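Long-range contact in IclR transcriptional regulator (Thermotoga maritima, PDB 1MKM), which probably binds DNA as a winged helix-turn-helix transcription factor of the IclR family, with a zinc-binding site in its C-terminal domain: residues B[119-124]-B[218-223]. Sequence-based numbering, arbitrary orientation.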
ATOM      1  N   GLN B 119       0.321  16.539  11.899  1.00 50.47           N
ATOM      2  CA  GLN B 119      -0.778  16.816  10.973  1.00 55.72           C
ATOM      3  C   GLN B 119      -0.287  17.598   9.748  1.00 52.47           C
ATOM      4  O   GLN B 119       0.692  18.345   9.825  1.00 40.44           O
ATOM      5  CB  GLN B 119      -1.902  17.576  11.691  1.00 63.09           C
ATOM      6  CG  GLN B 119      -1.531  18.067  13.080  1.00 76.58           C
ATOM      7  CD  GLN B 119      -0.564  19.238  13.047  1.00 88.53           C
ATOM      8  OE1 GLN B 119      -0.932  20.352  12.654  1.00 93.81           O
ATOM      9  NE2 GLN B 119       0.683  18.995  13.455  1.00 84.18           N
ATOM     10  N   SER B 120      -0.948  17.386   8.613  1.00 48.12           N
ATOM     11  CA  SER B 120      -0.580  18.087   7.383  1.00 50.98           C
ATOM     12  C   SER B 120      -0.955  19.571   7.552  1.00 55.65           C
ATOM     13  O   SER B 120      -2.024  19.891   8.088  1.00 56.43           O
ATOM     14  CB  SER B 120      -1.354  17.502   6.196  1.00 59.55           C
ATOM     15  OG  SER B 120      -1.298  16.084   6.171  1.00 60.99           O
ATOM     16  N   ILE B 121      -0.083  20.479   7.127  1.00 54.69           N
ATOM     17  CA  ILE B 121      -0.386  21.907   7.233  1.00 55.98           C
ATOM     18  C   ILE B 121      -0.470  22.502   5.834  1.00 57.11           C
ATOM     19  O   ILE B 121       0.275  22.102   4.946  1.00 46.28           O
ATOM     20  CB  ILE B 121       0.674  22.651   8.064  1.00 61.20           C
ATOM     21  CG1 ILE B 121       2.077  22.403   7.500  1.00 51.82           C
ATOM     22  CG2 ILE B 121       0.568  22.204   9.534  1.00 63.94           C
ATOM     23  CD1 ILE B 121       3.183  23.093   8.314  1.00 48.96           C
ATOM     24  N   PRO B 122      -1.387  23.459   5.619  1.00 60.10           N
ATOM     25  CA  PRO B 122      -1.568  24.099   4.307  1.00 56.03           C
ATOM     26  C   PRO B 122      -0.405  24.948   3.803  1.00 53.71           C
ATOM     27  O   PRO B 122      -0.613  26.055   3.321  1.00 62.01           O
ATOM     28  CB  PRO B 122      -2.848  24.911   4.495  1.00 58.73           C
ATOM     29  CG  PRO B 122      -2.790  25.294   5.934  1.00 64.30           C
ATOM     30  CD  PRO B 122      -2.322  24.018   6.612  1.00 60.34           C
ATOM     31  N   MET B 123       0.810  24.409   3.898  1.00 52.03           N
ATOM     32  CA  MET B 123       2.032  25.096   3.470  1.00 51.50           C
ATOM     33  C   MET B 123       2.735  24.288   2.379  1.00 59.52           C
ATOM     34  O   MET B 123       2.813  23.066   2.467  1.00 62.07           O
ATOM     35  CB  MET B 123       2.970  25.256   4.667  1.00 52.64           C
ATOM     36  CG  MET B 123       4.243  26.024   4.404  1.00 54.49           C
ATOM     37  SD  MET B 123       5.233  26.144   5.904  1.00 58.70           S
ATOM     38  CE  MET B 123       6.890  26.265   5.236  1.00 73.32           C
ATOM     39  N   VAL B 124       3.234  24.955   1.342  1.00 64.21           N
ATOM     40  CA  VAL B 124       3.928  24.239   0.273  1.00 60.25           C
ATOM     41  C   VAL B 124       5.424  24.481   0.374  1.00 51.96           C
ATOM     42  O   VAL B 124       5.944  25.449  -0.172  1.00 63.02           O
ATOM     43  CB  VAL B 124       3.458  24.669  -1.137  1.00 60.54           C
ATOM     44  CG1 VAL B 124       4.167  23.830  -2.191  1.00 55.44           C
ATOM     45  CG2 VAL B 124       1.958  24.496  -1.274  1.00 63.35           C
ATOM     46  N   SER B 218       6.484  25.724  12.219  1.00 47.57           N
ATOM     47  CA  SER B 218       5.424  26.166  11.338  1.00 40.42           C
ATOM     48  C   SER B 218       4.137  25.393  11.518  1.00 43.63           C
ATOM     49  O   SER B 218       4.153  24.190  11.721  1.00 51.54           O
ATOM     50  CB  SER B 218       5.908  26.061   9.886  1.00 35.48           C
ATOM     51  OG  SER B 218       7.228  26.590   9.778  1.00 38.15           O
ATOM     52  N   GLY B 219       3.015  26.093  11.442  1.00 43.23           N
ATOM     53  CA  GLY B 219       1.741  25.425  11.584  1.00 52.72           C
ATOM     54  C   GLY B 219       0.583  26.343  11.265  1.00 52.85           C
ATOM     55  O   GLY B 219       0.786  27.487  10.854  1.00 57.01           O
ATOM     56  N   VAL B 220      -0.631  25.850  11.446  1.00 47.96           N
ATOM     57  CA  VAL B 220      -1.789  26.676  11.176  1.00 62.69           C
ATOM     58  C   VAL B 220      -1.870  27.802  12.202  1.00 60.76           C
ATOM     59  O   VAL B 220      -1.477  27.638  13.364  1.00 64.88           O
ATOM     60  CB  VAL B 220      -3.090  25.860  11.210  1.00 64.77           C
ATOM     61  CG1 VAL B 220      -4.265  26.761  10.860  1.00 70.48           C
ATOM     62  CG2 VAL B 220      -3.003  24.712  10.222  1.00 59.12           C
ATOM     63  N   ALA B 221      -2.379  28.942  11.748  1.00 61.20           N
ATOM     64  CA  ALA B 221      -2.513  30.142  12.556  1.00 56.53           C
ATOM     65  C   ALA B 221      -3.163  29.917  13.913  1.00 58.08           C
ATOM     66  O   ALA B 221      -2.667  30.409  14.936  1.00 56.70           O
ATOM     67  CB  ALA B 221      -3.290  31.186  11.772  1.00 59.68           C
ATOM     68  N   ARG B 222      -4.262  29.166  13.922  1.00 60.56           N
ATOM     69  CA  ARG B 222      -5.001  28.881  15.150  1.00 60.47           C
ATOM     70  C   ARG B 222      -4.122  28.543  16.356  1.00 63.86           C
ATOM     71  O   ARG B 222      -4.339  29.053  17.451  1.00 66.25           O
ATOM     72  CB  ARG B 222      -5.982  27.723  14.934  1.00 56.29           C
ATOM     73  CG  ARG B 222      -6.967  27.910  13.804  1.00 58.32           C
ATOM     74  CD  ARG B 222      -8.079  26.876  13.906  1.00 67.53           C
ATOM     75  NE  ARG B 222      -8.875  26.779  12.686  1.00 69.35           N
ATOM     76  CZ  ARG B 222      -9.949  26.004  12.559  1.00 87.78           C
ATOM     77  NH1 ARG B 222     -10.357  25.262  13.581  1.00 86.16           N
ATOM     78  NH2 ARG B 222     -10.610  25.958  11.407  1.00 91.95           N
ATOM     79  N   LYS B 223      -3.131  27.684  16.150  1.00 59.42           N
ATOM     80  CA  LYS B 223      -2.253  27.255  17.233  1.00 57.07           C
ATOM     81  C   LYS B 223      -1.355  28.305  17.893  1.00 64.34           C
ATOM     82  O   LYS B 223      -1.110  28.249  19.101  1.00 69.96           O
ATOM     83  CB  LYS B 223      -1.381  26.091  16.748  1.00 61.83           C
ATOM     84  CG  LYS B 223      -2.126  24.769  16.532  1.00 56.62           C
ATOM     85  CD  LYS B 223      -1.177  23.693  16.013  1.00 52.17           C
ATOM     86  CE  LYS B 223      -1.924  22.414  15.652  1.00 56.93           C
ATOM     87  NZ  LYS B 223      -1.019  21.383  15.055  1.00 55.78           N
TER
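Gln119 and Lys223 make the one hydrogen bond between the loop 119-124 and the end of strand 211-220 with the 3-10 turn beyond it. Lys223 NZ donates a hydrogen bond to Gln119 OE1, 2.6 Å away. The ammonium sits above the carbonyl plane, with a C=O...donor angle of 94°, not on a lone pair. Gln119 is bent at chi2 (73°), and Lys223 meets its amide from the opposite direction. The same NZ forms a salt bridge with Glu97, which probably steadies the lysine. A leucine in place of Gln119 would probably leave Lys223 without its bond to the loop, its ammonium relying more on Glu97.

The other contacts are van der Waals packing, and the residues that make them are buried. Ile121 lays both branches along the strand backbone. CG1 lies between the backbone N and the carbonyl carbon (chi1 55°). CD1 thereby rests 3.7 Å from Ser218 O, while CG2 lies over Gly219, 4.0 Å from its CA. Pro122 crosses Val220 at about a right angle, with CD 3.7 Å from Val220 CG2. This proline centres an inverse gamma turn, in which Met123 N bonds to Ile121 O. Met123 then reaches back, placing SD 4.0 Å from Ser218 CB. Ser218 OG is buried and has no hydrogen-bonding partner in the model.

The side chain of Ser218 is about 4 Å from a bound zinc ion and touches Cys199, a residue seen to bind zinc in this protein. A second subunit packs here too: its Val220 meets Pro122, and its Glu194 accepts a hydrogen bond from Ser120 N. The contact lays the loop between strands 108-115 and 130-132 against the end of central strand 211-220 in the GAF-like C-terminal domain. Strands 98-105 and 197-205 flank that strand.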